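PDB 2C41: Dps family DNA-binding stress response protein from Thermosynechococcus elongatus, which probably binds and oxidises iron and binds DNA, as a twelve-subunit member of the Dps family built from ferritin-like helical bundles. Local coordinates for residues K8-T13 and A117-E122; F41-L46 and K147-K152; A22-L27 and D79-A84. One frame throughout, in Å; residues are numbered along the deposited sequence.

Contact 1 of 3, residues K8-T13 and A117-E122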
loop_
_atom_site.group_PDB
_atom_site.type_symbol
_atom_site.label_atom_id
_atom_site.label_comp_id
_atom_site.label_asym_id
_atom_site.label_seq_id
_atom_site.Cartn_x
_atom_site.Cartn_y
_atom_site.Cartn_z
ATOM N N LYS C 8 12.999 10.949 41.056
ATOM C CA LYS C 8 11.977 11.160 40.034
ATOM C C LYS C 8 11.902 12.618 39.572
ATOM O O LYS C 8 11.653 12.890 38.399
ATOM C CB LYS C 8 10.625 10.624 40.495
ATOM C CG LYS C 8 10.608 9.096 40.554
ATOM C CD LYS C 8 9.299 8.579 41.095
ATOM C CE LYS C 8 9.268 7.063 41.014
ATOM N NZ LYS C 8 7.937 6.522 41.422
ATOM N N GLU C 9 12.122 13.553 40.498
ATOM C CA GLU C 9 12.237 14.959 40.132
ATOM C C GLU C 9 13.418 15.150 39.181
ATOM O O GLU C 9 13.319 15.819 38.156
ATOM C CB GLU C 9 12.377 15.819 41.389
ATOM C CG GLU C 9 11.117 15.821 42.232
ATOM C CD GLU C 9 11.337 16.294 43.663
ATOM O OE1 GLU C 9 12.457 16.732 44.008
ATOM O OE2 GLU C 9 10.372 16.218 44.450
ATOM N N GLN C 10 14.531 14.517 39.514
ATOM C CA GLN C 10 15.722 14.556 38.668
ATOM C C GLN C 10 15.460 13.970 37.283
ATOM O O GLN C 10 15.932 14.510 36.287
ATOM C CB GLN C 10 16.893 13.824 39.329
ATOM C CG GLN C 10 17.493 14.592 40.504
ATOM C CD GLN C 10 18.633 13.845 41.171
ATOM O OE1 GLN C 10 19.556 13.373 40.509
ATOM N NE2 GLN C 10 18.576 13.743 42.494
ATOM N N VAL C 11 14.709 12.871 37.217
ATOM C CA VAL C 11 14.356 12.283 35.917
ATOM C C VAL C 11 13.608 13.303 35.046
ATOM O O VAL C 11 13.922 13.477 33.861
ATOM C CB VAL C 11 13.530 10.985 36.064
ATOM C CG1 VAL C 11 12.920 10.584 34.725
ATOM C CG2 VAL C 11 14.401 9.862 36.587
ATOM N N LEU C 12 12.624 13.978 35.633
ATOM C CA LEU C 12 11.861 14.989 34.903
ATOM C C LEU C 12 12.765 16.103 34.382
ATOM O O LEU C 12 12.613 16.552 33.240
ATOM C CB LEU C 12 10.735 15.554 35.770
ATOM C CG LEU C 12 9.599 14.560 36.027
ATOM C CD1 LEU C 12 8.619 15.122 37.064
ATOM C CD2 LEU C 12 8.886 14.218 34.725
ATOM N N THR C 13 13.729 16.517 35.203
ATOM C CA THR C 13 14.708 17.527 34.787
ATOM C C THR C 13 15.480 17.043 33.549
ATOM O O THR C 13 15.648 17.801 32.596
ATOM C CB THR C 13 15.656 17.889 35.962
ATOM O OG1 THR C 13 14.887 18.495 37.007
ATOM C CG2 THR C 13 16.764 18.834 35.518
ATOM N N ALA C 117 20.136 7.936 31.399
ATOM C CA ALA C 117 19.680 6.551 31.537
ATOM C C ALA C 117 20.058 6.008 32.918
ATOM O O ALA C 117 19.272 5.303 33.549
ATOM C CB ALA C 117 20.256 5.667 30.429
ATOM N N GLU C 118 21.258 6.354 33.387
ATOM C CA GLU C 118 21.715 5.903 34.699
ATOM C C GLU C 118 20.843 6.497 35.805
ATOM O O GLU C 118 20.479 5.786 36.740
ATOM C CB GLU C 118 23.205 6.215 34.942
ATOM C CG GLU C 118 23.798 5.356 36.076
ATOM C CD GLU C 118 25.262 5.639 36.397
ATOM O OE1 GLU C 118 25.725 5.177 37.470
ATOM O OE2 GLU C 118 25.958 6.304 35.596
ATOM N N ILE C 119 20.514 7.784 35.679
ATOM C CA ILE C 119 19.634 8.463 36.633
ATOM C C ILE C 119 18.260 7.791 36.664
ATOM O O ILE C 119 17.737 7.475 37.736
ATOM C CB ILE C 119 19.493 9.967 36.322
ATOM C CG1 ILE C 119 20.829 10.684 36.581
ATOM C CG2 ILE C 119 18.379 10.591 37.185
ATOM C CD1 ILE C 119 20.952 12.047 35.918
ATOM N N ALA C 120 17.690 7.542 35.488
ATOM C CA ALA C 120 16.386 6.865 35.408
ATOM C C ALA C 120 16.440 5.470 36.042
ATOM O O ALA C 120 15.530 5.066 36.777
ATOM C CB ALA C 120 15.919 6.786 33.962
ATOM N N THR C 121 17.513 4.738 35.757
ATOM C CA THR C 121 17.700 3.396 36.305
ATOM C C THR C 121 17.745 3.442 37.846
ATOM O O THR C 121 17.089 2.631 38.522
ATOM C CB THR C 121 18.954 2.722 35.695
ATOM O OG1 THR C 121 18.717 2.430 34.305
ATOM C CG2 THR C 121 19.323 1.422 36.435
ATOM N N GLU C 122 18.490 4.406 38.382
ATOM C CA GLU C 122 18.564 4.615 39.837
ATOM C C GLU C 122 17.201 4.949 40.441
ATOM O O GLU C 122 16.903 4.547 41.567
ATOM C CB GLU C 122 19.558 5.724 40.171
ATOM C CG GLU C 122 21.003 5.314 39.958
ATOM C CD GLU C 122 21.987 6.410 40.312
ATOM O OE1 GLU C 122 23.205 6.200 40.109
ATOM O OE2 GLU C 122 21.556 7.484 40.787
#
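V11 holds CG1 anti to its own backbone N (chi1 167°), and this puts CG2, the branch beside that N, against helix 95-122; on I119 the roles are exchanged, for there CG2 is the branch anti to N and meets V11. The pair belongs to the four-helix bundle of the ferritin-like fold, where residues 8-13 of helix 6-35 run roughly antiparallel to residues 117-122 of helix 95-122, the axes of these short segments 153° apart and 9.1 Å from each other. Where V11 and A120 face each other, their CA atoms 5.8 Å apart, the bare methyl of A120 leaves V11 CG2 room to reach the backbone. The side chains of V11 and I119 pass alongside each other, pointing opposite ways, with V11 CG2 4.1 Å from I119 CG2. A beta-branched side chain serves well here because its methyl sits close to the helix and cannot swing far. Q10 joins at the margin through its aliphatic root, CB lying 4.2 Å from I119 CG2, while its amide NE2 is hydrogen-bonded to T6 OG1. T128 of helix 126-149 touches both V11 and A120, so a third helix borders the contact. Nearest of all, V11 CG2 rests 3.8 Å from the backbone CA of A120.

Contact 2 of 3, residues F41-L46 and K147-K152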
loop_
_atom_site.group_PDB
_atom_site.type_symbol
_atom_site.label_atom_id
_atom_site.label_comp_id
_atom_site.label_asym_id
_atom_site.label_seq_id
_atom_site.Cartn_x
_atom_site.Cartn_y
_atom_site.Cartn_z
ATOM N N PHE C 41 25.834 18.429 -2.944
ATOM C CA PHE C 41 24.564 18.993 -2.498
ATOM C C PHE C 41 23.429 17.980 -2.289
ATOM O O PHE C 41 22.857 17.912 -1.203
ATOM C CB PHE C 41 24.077 20.140 -3.390
ATOM C CG PHE C 41 22.755 20.685 -2.948
ATOM C CD1 PHE C 41 22.674 21.523 -1.841
ATOM C CD2 PHE C 41 21.579 20.299 -3.588
ATOM C CE1 PHE C 41 21.441 22.008 -1.400
ATOM C CE2 PHE C 41 20.343 20.779 -3.156
ATOM C CZ PHE C 41 20.272 21.639 -2.066
ATOM N N ARG C 42 23.088 17.207 -3.314
ATOM C CA ARG C 42 21.912 16.342 -3.191
ATOM C C ARG C 42 22.122 15.336 -2.057
ATOM O O ARG C 42 21.246 15.180 -1.195
ATOM C CB ARG C 42 21.564 15.636 -4.515
ATOM C CG ARG C 42 20.351 14.708 -4.412
ATOM C CD ARG C 42 20.095 13.924 -5.702
ATOM N NE ARG C 42 19.117 12.839 -5.504
ATOM C CZ ARG C 42 19.365 11.672 -4.896
ATOM N NH1 ARG C 42 20.563 11.398 -4.386
ATOM N NH2 ARG C 42 18.398 10.768 -4.786
ATOM N N ASP C 43 23.291 14.694 -2.051
ATOM C CA ASP C 43 23.637 13.679 -1.046
ATOM C C ASP C 43 23.506 14.245 0.373
ATOM O O ASP C 43 22.868 13.636 1.229
ATOM C CB ASP C 43 25.059 13.141 -1.271
ATOM C CG ASP C 43 25.286 11.756 -0.640
ATOM O OD1 ASP C 43 24.336 10.937 -0.602
ATOM O OD2 ASP C 43 26.432 11.466 -0.214
ATOM N N LEU C 44 24.102 15.410 0.610
ATOM C CA LEU C 44 24.058 16.011 1.945
ATOM C C LEU C 44 22.713 16.642 2.303
ATOM O O LEU C 44 22.265 16.547 3.446
ATOM C CB LEU C 44 25.210 16.996 2.144
ATOM C CG LEU C 44 26.531 16.262 2.466
ATOM C CD1 LEU C 44 27.693 17.196 2.447
ATOM C CD2 LEU C 44 26.477 15.540 3.819
ATOM N N HIS C 45 22.068 17.270 1.323
ATOM C CA HIS C 45 20.700 17.782 1.494
ATOM C C HIS C 45 19.817 16.651 2.050
ATOM O O HIS C 45 19.074 16.831 3.034
ATOM C CB HIS C 45 20.201 18.284 0.132
ATOM C CG HIS C 45 18.893 19.009 0.170
ATOM N ND1 HIS C 45 18.712 20.193 0.857
ATOM C CD2 HIS C 45 17.717 18.751 -0.451
ATOM C CE1 HIS C 45 17.477 20.620 0.672
ATOM N NE2 HIS C 45 16.854 19.767 -0.120
ATOM N N LEU C 46 19.940 15.470 1.447
ATOM C CA LEU C 46 19.189 14.292 1.898
ATOM C C LEU C 46 19.644 13.795 3.269
ATOM O O LEU C 46 18.803 13.506 4.123
ATOM C CB LEU C 46 19.295 13.156 0.878
ATOM C CG LEU C 46 18.479 13.421 -0.382
ATOM C CD1 LEU C 46 18.801 12.419 -1.493
ATOM C CD2 LEU C 46 16.988 13.409 -0.025
ATOM N N LYS C 147 30.867 11.469 10.828
ATOM C CA LYS C 147 32.315 11.298 10.933
ATOM C C LYS C 147 32.921 10.761 9.641
ATOM O O LYS C 147 34.017 11.171 9.249
ATOM C CB LYS C 147 32.668 10.389 12.117
ATOM C CG LYS C 147 32.552 11.086 13.468
ATOM C CD LYS C 147 32.703 10.083 14.624
ATOM C CE LYS C 147 34.073 9.377 14.606
ATOM N NZ LYS C 147 35.167 10.322 14.936
ATOM N N GLU C 148 32.212 9.851 8.976
ATOM C CA GLU C 148 32.695 9.298 7.706
ATOM C C GLU C 148 32.942 10.390 6.663
ATOM O O GLU C 148 33.908 10.315 5.910
ATOM C CB GLU C 148 31.731 8.240 7.153
ATOM C CG GLU C 148 31.642 6.959 8.001
ATOM C CD GLU C 148 33.012 6.339 8.268
ATOM O OE1 GLU C 148 33.264 5.880 9.409
ATOM O OE2 GLU C 148 33.853 6.339 7.344
ATOM N N PHE C 149 32.078 11.405 6.626
ATOM C CA PHE C 149 32.238 12.502 5.661
ATOM C C PHE C 149 33.529 13.290 5.876
ATOM O O PHE C 149 34.032 13.939 4.956
ATOM C CB PHE C 149 31.036 13.434 5.707
ATOM C CG PHE C 149 29.870 12.944 4.902
ATOM C CD1 PHE C 149 28.912 12.107 5.473
ATOM C CD2 PHE C 149 29.737 13.308 3.565
ATOM C CE1 PHE C 149 27.824 11.653 4.715
ATOM C CE2 PHE C 149 28.660 12.860 2.797
ATOM C CZ PHE C 149 27.703 12.033 3.369
ATOM N N LEU C 150 34.065 13.216 7.093
ATOM C CA LEU C 150 35.274 13.953 7.443
ATOM C C LEU C 150 36.566 13.157 7.232
ATOM O O LEU C 150 37.664 13.715 7.379
ATOM C CB LEU C 150 35.177 14.459 8.880
ATOM C CG LEU C 150 34.552 15.831 9.202
ATOM C CD1 LEU C 150 33.645 16.437 8.129
ATOM C CD2 LEU C 150 33.900 15.773 10.560
ATOM N N ALA C 151 36.437 11.871 6.897
ATOM C CA ALA C 151 37.602 11.029 6.610
ATOM C C ALA C 151 38.217 11.427 5.273
ATOM O O ALA C 151 37.524 11.913 4.384
ATOM C CB ALA C 151 37.229 9.556 6.608
ATOM N N LYS C 152 39.523 11.231 5.144
ATOM C CA LYS C 152 40.208 11.513 3.882
ATOM C C LYS C 152 40.901 10.269 3.331
ATOM O O LYS C 152 40.898 9.202 3.958
ATOM C CB LYS C 152 41.212 12.655 4.036
ATOM C CG LYS C 152 40.617 13.989 4.473
ATOM C CD LYS C 152 41.728 15.020 4.537
ATOM C CE LYS C 152 41.515 16.040 5.626
ATOM N NZ LYS C 152 40.714 17.185 5.129
#
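A CH-pi contact between L44 and F149 joins the first turn of helix 41-68 to the C-terminal part of helix 126-149, at one end of the ferritin-like bundle. L44 CD2 stands over one face of the F149 ring, 3.8 Å from its centroid and 21° off the normal, shifted toward the rim carbon F149 CE2 at 3.6 Å. Since L44 CD1 continues anti to CA (chi2 171°), CD2 is the branch left to turn onto the ring. The two backbones stay well apart, 9.6 Å between the CA atoms of L44 and F149, and a long, flat phenylalanine suits the span.

D43 comes to the ring from its edge: OD2 lies 3.8 Å from F149 CZ, the carboxylate and ring planes 48° apart, where the C-H rim would probably favour a negative oxygen. Its main partners lie across a subunit boundary: R42 of a neighbouring subunit makes a salt bridge to OD1, and the backbone N of that subunit's D43 is hydrogen-bonded to OD2. Replacing F149 by an alanine would probably open a gap beneath L44 CD2 and leave the D43 carboxylate without the ring edge beside it. P39 of that same subunit also packs on F149, while L44 leans on V95 of helix 95-122 and on L156 of another subunit, which places the contact between the two helices, a third helix and two neighbouring chains.

Contact 3 of 3, residues A22-L27 and D79-A84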
loop_
_atom_site.group_PDB
_atom_site.type_symbol
_atom_site.label_atom_id
_atom_site.label_comp_id
_atom_site.label_asym_id
_atom_site.label_seq_id
_atom_site.Cartn_x
_atom_site.Cartn_y
_atom_site.Cartn_z
ATOM N N ALA C 22 16.577 17.927 21.619
ATOM C CA ALA C 22 16.011 17.354 20.394
ATOM C C ALA C 22 15.471 18.461 19.480
ATOM O O ALA C 22 15.674 18.432 18.259
ATOM C CB ALA C 22 14.925 16.349 20.723
ATOM N N VAL C 23 14.791 19.438 20.074
ATOM C CA VAL C 23 14.241 20.572 19.315
ATOM C C VAL C 23 15.363 21.385 18.650
ATOM O O VAL C 23 15.300 21.667 17.452
ATOM C CB VAL C 23 13.369 21.483 20.213
ATOM C CG1 VAL C 23 13.001 22.782 19.483
ATOM C CG2 VAL C 23 12.112 20.720 20.664
ATOM N N VAL C 24 16.389 21.755 19.423
ATOM C CA VAL C 24 17.504 22.547 18.876
ATOM C C VAL C 24 18.295 21.751 17.836
ATOM O O VAL C 24 18.664 22.283 16.785
ATOM C CB VAL C 24 18.441 23.084 19.998
ATOM C CG1 VAL C 24 19.703 23.768 19.416
ATOM C CG2 VAL C 24 17.671 24.036 20.874
ATOM N N MET C 25 18.546 20.480 18.127
ATOM C CA MET C 25 19.253 19.610 17.204
ATOM C C MET C 25 18.492 19.473 15.883
ATOM O O MET C 25 19.081 19.494 14.798
ATOM C CB MET C 25 19.429 18.235 17.834
ATOM C CG MET C 25 20.507 17.442 17.188
ATOM S SD MET C 25 22.119 18.190 17.522
ATOM C CE MET C 25 23.077 17.048 16.539
ATOM N N TYR C 26 17.175 19.331 15.988
ATOM C CA TYR C 26 16.333 19.281 14.799
ATOM C C TYR C 26 16.459 20.566 13.974
ATOM O O TYR C 26 16.691 20.519 12.761
ATOM C CB TYR C 26 14.865 19.022 15.166
ATOM C CG TYR C 26 13.979 19.189 13.963
ATOM C CD1 TYR C 26 14.037 18.268 12.916
ATOM C CD2 TYR C 26 13.131 20.287 13.840
ATOM C CE1 TYR C 26 13.242 18.411 11.785
ATOM C CE2 TYR C 26 12.332 20.446 12.696
ATOM C CZ TYR C 26 12.405 19.495 11.686
ATOM O OH TYR C 26 11.636 19.609 10.553
ATOM N N LEU C 27 16.301 21.710 14.634
ATOM C CA LEU C 27 16.379 22.997 13.949
ATOM C C LEU C 27 17.770 23.236 13.348
ATOM O O LEU C 27 17.879 23.791 12.252
ATOM C CB LEU C 27 15.949 24.141 14.869
ATOM C CG LEU C 27 14.471 24.134 15.292
ATOM C CD1 LEU C 27 14.230 25.187 16.359
ATOM C CD2 LEU C 27 13.540 24.331 14.090
ATOM N N ASP C 79 11.363 28.973 26.066
ATOM C CA ASP C 79 12.092 28.162 27.043
ATOM C C ASP C 79 13.158 27.246 26.431
ATOM O O ASP C 79 14.111 26.880 27.116
ATOM C CB ASP C 79 11.132 27.336 27.914
ATOM C CG ASP C 79 10.372 28.179 28.939
ATOM O OD1 ASP C 79 9.493 27.622 29.633
ATOM O OD2 ASP C 79 10.654 29.385 29.072
ATOM N N TYR C 80 13.005 26.874 25.162
ATOM C CA TYR C 80 13.878 25.849 24.572
ATOM C C TYR C 80 15.360 26.191 24.657
ATOM O O TYR C 80 16.161 25.372 25.094
ATOM C CB TYR C 80 13.479 25.530 23.135
ATOM C CG TYR C 80 12.220 24.690 23.048
ATOM C CD1 TYR C 80 12.196 23.386 23.547
ATOM C CD2 TYR C 80 11.059 25.198 22.455
ATOM C CE1 TYR C 80 11.035 22.603 23.478
ATOM C CE2 TYR C 80 9.896 24.427 22.377
ATOM C CZ TYR C 80 9.899 23.128 22.883
ATOM O OH TYR C 80 8.759 22.360 22.796
ATOM N N LEU C 81 15.713 27.410 24.266
ATOM C CA LEU C 81 17.113 27.828 24.281
ATOM C C LEU C 81 17.653 28.090 25.695
ATOM O O LEU C 81 18.868 28.164 25.894
ATOM C CB LEU C 81 17.314 29.042 23.377
ATOM C CG LEU C 81 17.132 28.773 21.878
ATOM C CD1 LEU C 81 17.400 30.026 21.086
ATOM C CD2 LEU C 81 18.040 27.661 21.395
ATOM N N LYS C 82 16.747 28.216 26.662
ATOM C CA LYS C 82 17.123 28.383 28.065
ATOM C C LYS C 82 17.467 27.057 28.729
ATOM O O LYS C 82 18.220 27.029 29.706
ATOM C CB LYS C 82 15.995 29.053 28.852
ATOM C CG LYS C 82 15.688 30.468 28.420
ATOM C CD LYS C 82 14.706 31.107 29.390
ATOM C CE LYS C 82 14.477 32.575 29.058
ATOM N NZ LYS C 82 13.634 32.741 27.840
ATOM N N VAL C 83 16.919 25.969 28.189
ATOM C CA VAL C 83 16.993 24.651 28.805
ATOM C C VAL C 83 17.989 23.751 28.051
ATOM O O VAL C 83 18.662 22.912 28.654
ATOM C CB VAL C 83 15.565 24.020 28.860
ATOM C CG1 VAL C 83 15.592 22.578 29.342
ATOM C CG2 VAL C 83 14.647 24.857 29.756
ATOM N N ALA C 84 18.087 23.947 26.731
ATOM C CA ALA C 84 18.973 23.138 25.895
ATOM C C ALA C 84 20.432 23.314 26.284
ATOM O O ALA C 84 20.865 24.415 26.641
ATOM C CB ALA C 84 18.788 23.474 24.407
#
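The short helix 80-83, set in the connection between the second and third long helices, is a characteristic Dps element, and here V23 and V24 of helix 6-35 form the surface on which it lies. The V23 and Y80 side chains cross at about a right angle, and V23 covers one face of the ring. CG1 of V23 stands over the ring centre, 4.2 Å from the Y80 centroid and only 11° off the normal, a CH-pi contact, while V23 CG2 bears on the rim at Y80 CE1, 3.6 Å away. With CG1 anti to the backbone N (chi1 170°), V23 turns both methyls to the ring, and the branching at CB lets one short residue cover the face with two methyls. I59 of helix 41-68 touches V23 as well.

In the ferritin-like bundle, helix 6-35 therefore has one side turned to other long helices and another to this small helix, which in turn borders a neighbouring subunit: W34 of that chain packs on Y80 and A78 of the same chain on L81. The phenol suits such a place, apolar over its face and polar at its end, where Y80 OH has a weak hydrogen bond to Q19 OE1.

V24 works through one methyl alone. Its CG2 lies 3.7 Å from L81 CD2 and equally 3.7 Å from A84 CB, the two partners lying in directions roughly at right angles. A84, where the backbone turns out of the short helix (psi 143°), has a side chain small enough to sit close to V24; its N is bonded to Y80 O at 2.9 Å, and V83 N donates to that same oxygen.

Overall arrangement
From the N terminus, helix 6-35 supplies the first segments of contacts 1 and 3, and helix 41-68 then opens contact 2. Contact 3 closes first, when residues 79-84 return to helix 6-35; its loop is nested within that of contact 1, which closes at the end of helix 95-122. Contact 2 closes last, at the end of helix 126-149, and so crosses both others along the chain. Contacts 1 and 2 lie on opposite sides of the chain's centre, their own centres 36 Å apart, and tie helix pairs at the two ends of the bundle. Contact 3, nearer the middle, fastens the short helix to its flank.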